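Local coordinates for protein transcriptional regulator, MarR family (Neisseria meningitidis serogroup B, PDB 3G3Z) that probably binds DNA as a transcription factor of the MarR family, with a winged helix-turn-helix fold in each of its two subunits, at residues S45-H50 / K86-L91; L33-Y38 / W55-Q60; L74-E79 / S90-G95. All coordinates share one frame; numbering follows the deposited sequence.

Contact 1. Residues S45-H50 / K86-L91; sequences SRTQKH and KRLLSL
Arg46 and Leu89 pair through their backbones, and two hydrogen bonds join them. Arg46 N donates to Leu89 O at 3.1 Å, and Leu89 N returns a bond to Arg46 O at 2.9 Å. This makes a single antiparallel bridge of the hydrogen-bonded type. Leu89 O also receives a CA-H...O contact from Ser45 CA, so two donors reach this one oxygen.

A water accepts from Gln48 N at 2.8 Å. It also lies by Arg87 O, but too close for that bond to be taken as certain. Thr47 is the N-cap of helix 48-55. Its OG1 accepts from His50 N at 3.1 Å, with an N-H...O angle of 159°. The hydroxyl stands between the backbone N and the carbonyl carbon (chi1 63°), and there it can take up an amide at the start of the helix.

The fold is a winged helix. Strand 89-91 is the return strand of the wing hairpin, and Arg46, in the lead into helix 48-55, adds a single bridge to it. The lead into helix 48-55 is thereby joined to the wing.

Apolar contacts lie beside the bridge. Leu88 CD2 rests on Ser45, 3.8 Å from Ser45 CB. Gln48 CG meets Leu89 CD2 at 3.9 Å, and the two side chains cross obliquely. Beyond CG the Gln48 chain is extended, and its OE1 accepts from Trp77 NE1 on the other wing strand. Leu89 also packs on Trp77 and on Cys66 of helix 59-71.

The Arg46 side chain leaves away from 86-91 and forms a salt bridge with Glu43. Its CD lies over one face of the His50 ring, and His50 NE2 is hydrogen-bonded to the same Glu43 carboxylate oxygen.

Contact 2. Residues L33-Y38 / W55-Q60; sequences LFAVLY and WSLPKQ
This is a buried, mainly aromatic contact between helix 31-43 and the end of helix 48-55 with the turn after it. Its centre lies about 6 Å from the centre of the chain, where the helix-turn-helix unit meets the dimerisation helices. Trp55 carries most of it. Ala35 CA sits over one face of the indole, 4.0 Å from the centroid of the five-membered ring, as a CH-pi contact. Ala35 CB meets Trp55 CD1 and Leu57 CD1, each at 3.7 Å, so one methyl touches both side chains.

Phe34 is the residue before Ala35. Its CG is anti to the backbone N (chi1 180°), which carries the ring out to the far end of the indole. There its edge faces the six-membered ring in a T-shaped stack, with the planes at 75° and CE2 3.8 Å from Trp55 CH2. Tyr38, one turn on, brings CD2 to 4.3 Å from Trp55 CZ2. Its ring has Phe34 CZ over one face. Ser56, just after helix 48-55, has positive phi and closes the helix in a Schellman motif. Phe20 of helix 5-25 also touches Trp55, and Asp7 of the second subunit packs on Trp55 and Tyr38.

No hydrogen bond crosses between the two segments. The indole N-H is satisfied by Thr39 OG1, so the buried tryptophan keeps a polar partner while its ring surfaces make an apolar contact.

Contact 3. Residues L74-E79 / S90-G95; sequences LIEWQE and SLTETG
Thr92 packs against Leu74 and Ile75. Its OG1 lies between the backbone N and the carbonyl carbon (chi1 61°), where it accepts from Gly95 N at 3.0 Å and caps helix 93-117. OG1 is also hydrogen-bonded to Gly73 O. Thr92 CG2 comes 3.4 Å from Ile75 O.

Glu76 CG also sits between the backbone N and the carbonyl carbon (chi1 65°), and the chain then runs out extended. This lays the chain across Thr92, with OE1 3.6 Å from Thr92 CG2. CG rests near Ser90 CB on the same face of the sheet. Ile75 and Leu91 lie on the buried side, where Ile75 CG2 meets Leu91 CD1 at 3.8 Å. Leu40 of helix 31-43 touches both.

Strands 75-77 and 89-91 form the antiparallel hairpin of the wing. Glu76 and Ser90 are its hydrogen-bonded pair, with N-H...O bonds of 2.8 Å from Glu76 N to Ser90 O and from Ser90 N to Glu76 O. Leu74 O accepts from Thr92 N at 3.1 Å, and Gly95 CA makes a close CH...O contact with it. Backbone bonds thus continue from the hairpin pair to Leu74 O and Thr92 N at the start of helix 93-117, while Ile75 and Leu91 meet on the buried side.

All three contacts lie in the winged helix-turn-helix region of one chain. Contacts 1 and 3 have centres about 10 Å apart and share Ser90 and Leu91 of strand 89-91. That strand pairs with 75-77 in contact 3 and with the lead into helix 48-55 in contact 1. Contact 2 lies nearer the chain centre. Its centre is about 11 Å from that of contact 1 and about 16 Å from that of contact 3, and it touches neither. Along the chain, the segments of contacts 1 and 2 alternate, and contact 2 closes before contact 3 opens. Together they join the wing to the lead into helix 48-55 and helix 31-43 to the end of helix 48-55, within a region that in this family probably binds DNA.

Contact 1. Residues S45-H50 / K86-L91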
# COMPACT_ATOMS: atom_id res chain seq x y z
N SER A 45 -13.27 9.31 -20.41
CA SER A 45 -14.37 9.54 -19.48
C SER A 45 -14.64 8.33 -18.60
O SER A 45 -14.66 7.20 -19.06
CB SER A 45 -15.62 9.93 -20.25
OG SER A 45 -15.39 11.15 -20.93
N ARG A 46 -14.81 8.59 -17.31
CA ARG A 46 -15.10 7.53 -16.35
C ARG A 46 -15.93 8.12 -15.23
O ARG A 46 -15.86 9.32 -14.97
CB ARG A 46 -13.81 6.93 -15.78
CG ARG A 46 -12.90 6.23 -16.77
CD ARG A 46 -13.49 4.91 -17.24
NE ARG A 46 -12.71 4.31 -18.31
CZ ARG A 46 -13.00 3.16 -18.91
NH1 ARG A 46 -14.07 2.46 -18.55
NH2 ARG A 46 -12.22 2.70 -19.89
N THR A 47 -16.70 7.28 -14.56
CA THR A 47 -17.49 7.75 -13.43
C THR A 47 -16.58 7.77 -12.21
O THR A 47 -15.56 7.09 -12.20
CB THR A 47 -18.68 6.82 -13.14
OG1 THR A 47 -18.19 5.53 -12.77
CG2 THR A 47 -19.59 6.69 -14.37
N GLN A 48 -16.96 8.55 -11.20
CA GLN A 48 -16.25 8.55 -9.93
C GLN A 48 -16.14 7.14 -9.36
O GLN A 48 -15.11 6.77 -8.76
CB GLN A 48 -16.98 9.45 -8.93
CG GLN A 48 -16.84 10.93 -9.24
CD GLN A 48 -17.72 11.80 -8.36
OE1 GLN A 48 -18.30 12.78 -8.83
NE2 GLN A 48 -17.84 11.44 -7.09
N LYS A 49 -17.21 6.36 -9.55
CA LYS A 49 -17.24 4.97 -9.08
C LYS A 49 -16.15 4.11 -9.72
O LYS A 49 -15.48 3.34 -9.02
CB LYS A 49 -18.62 4.35 -9.31
CG LYS A 49 -18.71 2.90 -8.84
CD LYS A 49 -20.03 2.66 -8.13
CE LYS A 49 -20.91 1.72 -8.90
NZ LYS A 49 -20.64 0.29 -8.50
N HIS A 50 -15.98 4.23 -11.03
CA HIS A 50 -14.94 3.47 -11.74
C HIS A 50 -13.53 3.78 -11.21
O HIS A 50 -12.72 2.88 -10.98
CB HIS A 50 -15.00 3.73 -13.25
CG HIS A 50 -13.87 3.12 -14.01
ND1 HIS A 50 -13.93 1.85 -14.53
CD2 HIS A 50 -12.64 3.59 -14.31
CE1 HIS A 50 -12.78 1.57 -15.14
NE2 HIS A 50 -11.98 2.61 -15.02
N LYS A 86 -22.86 9.70 -10.15
CA LYS A 86 -23.10 8.60 -11.08
C LYS A 86 -23.01 9.05 -12.55
O LYS A 86 -23.45 8.34 -13.45
CB LYS A 86 -24.46 7.94 -10.81
CG LYS A 86 -25.62 8.91 -10.63
CD LYS A 86 -26.13 8.91 -9.20
CE LYS A 86 -27.09 7.75 -8.97
NZ LYS A 86 -28.02 7.99 -7.83
N ARG A 87 -22.42 10.23 -12.78
CA ARG A 87 -22.34 10.82 -14.11
C ARG A 87 -20.89 10.85 -14.62
O ARG A 87 -19.95 10.93 -13.83
CB ARG A 87 -22.98 12.21 -14.10
CG ARG A 87 -23.30 12.79 -15.46
CD ARG A 87 -24.73 13.39 -15.56
NE ARG A 87 -25.24 13.97 -14.31
CZ ARG A 87 -24.95 15.19 -13.85
NH1 ARG A 87 -24.12 15.99 -14.52
NH2 ARG A 87 -25.48 15.61 -12.71
N LEU A 88 -20.73 10.76 -15.94
CA LEU A 88 -19.41 10.65 -16.56
C LEU A 88 -18.53 11.87 -16.32
O LEU A 88 -18.94 13.01 -16.53
CB LEU A 88 -19.52 10.40 -18.07
CG LEU A 88 -19.72 8.97 -18.57
CD1 LEU A 88 -20.20 8.98 -20.02
CD2 LEU A 88 -18.45 8.13 -18.42
N LEU A 89 -17.30 11.60 -15.90
CA LEU A 89 -16.32 12.62 -15.61
C LEU A 89 -15.34 12.73 -16.78
O LEU A 89 -14.91 11.72 -17.34
CB LEU A 89 -15.60 12.25 -14.32
CG LEU A 89 -15.07 13.26 -13.31
CD1 LEU A 89 -16.08 14.36 -13.00
CD2 LEU A 89 -14.70 12.50 -12.05
N SER A 90 -14.98 13.96 -17.12
CA SER A 90 -14.14 14.24 -18.27
C SER A 90 -13.07 15.27 -17.89
O SER A 90 -13.31 16.15 -17.06
CB SER A 90 -15.02 14.76 -19.40
OG SER A 90 -14.27 15.29 -20.47
N LEU A 91 -11.88 15.15 -18.47
CA LEU A 91 -10.89 16.22 -18.43
C LEU A 91 -11.33 17.36 -19.34
O LEU A 91 -11.74 17.13 -20.49
CB LEU A 91 -9.53 15.72 -18.89
CG LEU A 91 -8.33 15.45 -17.97
CD1 LEU A 91 -8.65 15.18 -16.50
CD2 LEU A 91 -7.51 14.31 -18.56
O HOH W 1 -18.95 10.40 -11.66

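Contact 2. Residues L33-Y38 / W55-Q60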
# COMPACT_ATOMS: atom_id res chain seq x y z
N LEU A 33 -5.38 12.52 -6.02
CA LEU A 33 -5.40 13.35 -7.23
C LEU A 33 -4.97 12.58 -8.46
O LEU A 33 -5.56 12.72 -9.55
CB LEU A 33 -4.46 14.55 -7.04
CG LEU A 33 -5.02 15.74 -6.26
CD1 LEU A 33 -3.87 16.57 -5.69
CD2 LEU A 33 -5.94 16.57 -7.16
N PHE A 34 -3.92 11.79 -8.30
CA PHE A 34 -3.40 10.92 -9.35
C PHE A 34 -4.47 9.97 -9.86
O PHE A 34 -4.66 9.82 -11.07
CB PHE A 34 -2.19 10.14 -8.84
CG PHE A 34 -1.61 9.22 -9.86
CD1 PHE A 34 -0.79 9.72 -10.88
CD2 PHE A 34 -1.89 7.86 -9.84
CE1 PHE A 34 -0.25 8.88 -11.84
CE2 PHE A 34 -1.35 7.01 -10.80
CZ PHE A 34 -0.53 7.52 -11.80
N ALA A 35 -5.18 9.35 -8.92
CA ALA A 35 -6.23 8.41 -9.24
C ALA A 35 -7.24 9.02 -10.24
O ALA A 35 -7.54 8.39 -11.25
CB ALA A 35 -6.95 7.94 -7.96
N VAL A 36 -7.71 10.23 -9.97
CA VAL A 36 -8.65 10.94 -10.88
C VAL A 36 -7.96 11.36 -12.17
O VAL A 36 -8.35 10.95 -13.26
CB VAL A 36 -9.32 12.17 -10.18
CG1 VAL A 36 -10.26 12.94 -11.15
CG2 VAL A 36 -10.10 11.73 -8.98
N LEU A 37 -6.92 12.18 -12.04
CA LEU A 37 -6.23 12.78 -13.19
C LEU A 37 -5.65 11.75 -14.17
O LEU A 37 -5.83 11.86 -15.39
CB LEU A 37 -5.13 13.73 -12.71
CG LEU A 37 -5.58 14.94 -11.86
CD1 LEU A 37 -4.39 15.57 -11.16
CD2 LEU A 37 -6.33 15.96 -12.71
N TYR A 38 -4.96 10.75 -13.64
CA TYR A 38 -4.34 9.75 -14.48
C TYR A 38 -5.33 8.80 -15.15
O TYR A 38 -5.16 8.45 -16.32
CB TYR A 38 -3.27 8.98 -13.73
CG TYR A 38 -2.42 8.11 -14.61
CD1 TYR A 38 -1.41 8.66 -15.41
CD2 TYR A 38 -2.62 6.73 -14.65
CE1 TYR A 38 -0.63 7.85 -16.24
CE2 TYR A 38 -1.85 5.91 -15.47
CZ TYR A 38 -0.85 6.47 -16.25
OH TYR A 38 -0.09 5.66 -17.06
N TRP A 55 -8.71 2.34 -8.14
CA TRP A 55 -7.59 2.72 -7.28
C TRP A 55 -7.82 2.39 -5.82
O TRP A 55 -7.00 2.73 -4.97
CB TRP A 55 -7.18 4.17 -7.51
CG TRP A 55 -6.67 4.37 -8.90
CD1 TRP A 55 -7.36 4.87 -9.96
CD2 TRP A 55 -5.36 4.02 -9.39
NE1 TRP A 55 -6.56 4.87 -11.09
CE2 TRP A 55 -5.33 4.35 -10.77
CE3 TRP A 55 -4.22 3.46 -8.80
CZ2 TRP A 55 -4.19 4.13 -11.57
CZ3 TRP A 55 -3.09 3.24 -9.60
CH2 TRP A 55 -3.09 3.59 -10.97
N SER A 56 -8.93 1.70 -5.55
CA SER A 56 -9.24 1.20 -4.21
C SER A 56 -9.43 2.36 -3.22
O SER A 56 -8.88 2.36 -2.13
CB SER A 56 -8.18 0.20 -3.72
OG SER A 56 -8.19 -0.99 -4.52
N LEU A 57 -10.19 3.37 -3.65
CA LEU A 57 -10.50 4.54 -2.82
C LEU A 57 -11.99 4.63 -2.45
O LEU A 57 -12.84 4.29 -3.26
CB LEU A 57 -10.09 5.83 -3.53
CG LEU A 57 -8.59 6.06 -3.70
CD1 LEU A 57 -8.35 7.24 -4.62
CD2 LEU A 57 -7.90 6.25 -2.35
N PRO A 58 -12.30 5.10 -1.23
CA PRO A 58 -13.70 5.28 -0.86
C PRO A 58 -14.36 6.44 -1.60
O PRO A 58 -13.68 7.38 -2.02
CB PRO A 58 -13.63 5.57 0.64
CG PRO A 58 -12.27 6.06 0.87
CD PRO A 58 -11.38 5.41 -0.12
N LYS A 59 -15.68 6.35 -1.77
CA LYS A 59 -16.45 7.30 -2.56
C LYS A 59 -16.30 8.77 -2.11
O LYS A 59 -16.23 9.67 -2.95
CB LYS A 59 -17.94 6.90 -2.57
CG LYS A 59 -18.23 5.55 -3.23
CD LYS A 59 -19.67 5.09 -2.95
CE LYS A 59 -19.85 3.62 -3.31
NZ LYS A 59 -21.14 3.07 -2.78
N GLN A 60 -16.24 8.98 -0.80
CA GLN A 60 -16.11 10.31 -0.21
C GLN A 60 -14.82 10.97 -0.67
O GLN A 60 -14.81 12.14 -1.08
CB GLN A 60 -16.11 10.25 1.32
CG GLN A 60 -17.21 9.40 1.96
CD GLN A 60 -16.86 7.92 2.05
OE1 GLN A 60 -16.84 7.21 1.04
NE2 GLN A 60 -16.60 7.44 3.26

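Contact 3. Residues L74-E79 / S90-G95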
# COMPACT_ATOMS: atom_id res chain seq x y z
N LEU A 74 -10.32 21.96 -14.14
CA LEU A 74 -9.50 20.91 -14.75
C LEU A 74 -10.29 19.69 -15.21
O LEU A 74 -9.84 18.95 -16.09
CB LEU A 74 -8.37 20.50 -13.80
CG LEU A 74 -7.40 21.63 -13.44
CD1 LEU A 74 -6.46 21.22 -12.31
CD2 LEU A 74 -6.63 22.11 -14.69
N ILE A 75 -11.47 19.49 -14.61
CA ILE A 75 -12.37 18.40 -14.96
C ILE A 75 -13.81 18.90 -15.12
O ILE A 75 -14.10 20.06 -14.82
CB ILE A 75 -12.33 17.24 -13.92
CG1 ILE A 75 -12.80 17.73 -12.55
CG2 ILE A 75 -10.93 16.60 -13.85
CD1 ILE A 75 -13.07 16.63 -11.55
N GLU A 76 -14.71 18.02 -15.58
CA GLU A 76 -16.12 18.37 -15.75
C GLU A 76 -17.02 17.13 -15.78
O GLU A 76 -16.64 16.09 -16.32
CB GLU A 76 -16.32 19.18 -17.03
CG GLU A 76 -16.00 18.41 -18.31
CD GLU A 76 -15.75 19.30 -19.50
OE1 GLU A 76 -16.09 20.50 -19.44
OE2 GLU A 76 -15.19 18.80 -20.50
N TRP A 77 -18.21 17.26 -15.20
CA TRP A 77 -19.26 16.26 -15.36
C TRP A 77 -20.02 16.60 -16.63
O TRP A 77 -20.24 17.77 -16.94
CB TRP A 77 -20.23 16.30 -14.18
CG TRP A 77 -19.61 15.96 -12.87
CD1 TRP A 77 -19.48 14.71 -12.33
CD2 TRP A 77 -19.03 16.87 -11.93
NE1 TRP A 77 -18.86 14.79 -11.10
CE2 TRP A 77 -18.56 16.10 -10.84
CE3 TRP A 77 -18.85 18.26 -11.91
CZ2 TRP A 77 -17.93 16.68 -9.73
CZ3 TRP A 77 -18.22 18.83 -10.80
CH2 TRP A 77 -17.77 18.04 -9.73
N GLN A 78 -20.44 15.58 -17.37
CA GLN A 78 -21.37 15.78 -18.47
C GLN A 78 -22.74 16.10 -17.86
O GLN A 78 -22.97 15.85 -16.68
CB GLN A 78 -21.44 14.55 -19.36
CG GLN A 78 -22.01 13.32 -18.68
CD GLN A 78 -23.12 12.68 -19.48
OE1 GLN A 78 -22.88 11.98 -20.47
NE2 GLN A 78 -24.36 12.92 -19.06
N GLU A 79 -23.65 16.64 -18.67
CA GLU A 79 -24.98 16.99 -18.17
C GLU A 79 -25.99 15.83 -18.31
O GLU A 79 -25.99 15.12 -19.32
CB GLU A 79 -25.51 18.27 -18.84
CG GLU A 79 -24.83 19.56 -18.36
CD GLU A 79 -25.09 19.87 -16.89
OE1 GLU A 79 -26.23 19.67 -16.42
OE2 GLU A 79 -24.15 20.32 -16.20
N SER A 90 -14.98 13.96 -17.12
CA SER A 90 -14.14 14.24 -18.27
C SER A 90 -13.07 15.27 -17.89
O SER A 90 -13.31 16.15 -17.06
CB SER A 90 -15.02 14.76 -19.40
OG SER A 90 -14.27 15.29 -20.47
N LEU A 91 -11.88 15.15 -18.47
CA LEU A 91 -10.89 16.22 -18.43
C LEU A 91 -11.33 17.36 -19.34
O LEU A 91 -11.74 17.13 -20.49
CB LEU A 91 -9.53 15.72 -18.89
CG LEU A 91 -8.33 15.45 -17.97
CD1 LEU A 91 -8.65 15.18 -16.50
CD2 LEU A 91 -7.51 14.31 -18.56
N THR A 92 -11.24 18.59 -18.84
CA THR A 92 -11.46 19.76 -19.67
C THR A 92 -10.26 19.96 -20.59
O THR A 92 -9.26 19.23 -20.49
CB THR A 92 -11.62 21.01 -18.81
OG1 THR A 92 -10.43 21.21 -18.06
CG2 THR A 92 -12.82 20.87 -17.87
N GLU A 93 -10.33 20.94 -21.47
CA GLU A 93 -9.17 21.28 -22.29
C GLU A 93 -7.97 21.69 -21.43
O GLU A 93 -6.86 21.20 -21.64
CB GLU A 93 -9.51 22.36 -23.33
CG GLU A 93 -10.18 21.81 -24.60
CD GLU A 93 -9.54 20.51 -25.11
OE1 GLU A 93 -8.31 20.46 -25.33
OE2 GLU A 93 -10.29 19.52 -25.29
N THR A 94 -8.20 22.55 -20.44
CA THR A 94 -7.14 22.94 -19.52
C THR A 94 -6.63 21.74 -18.71
O THR A 94 -5.44 21.67 -18.40
CB THR A 94 -7.58 24.08 -18.57
OG1 THR A 94 -8.62 23.61 -17.71
CG2 THR A 94 -8.07 25.29 -19.37
N GLY A 95 -7.52 20.80 -18.40
CA GLY A 95 -7.15 19.55 -17.72
C GLY A 95 -6.23 18.64 -18.52
O GLY A 95 -5.34 18.00 -17.96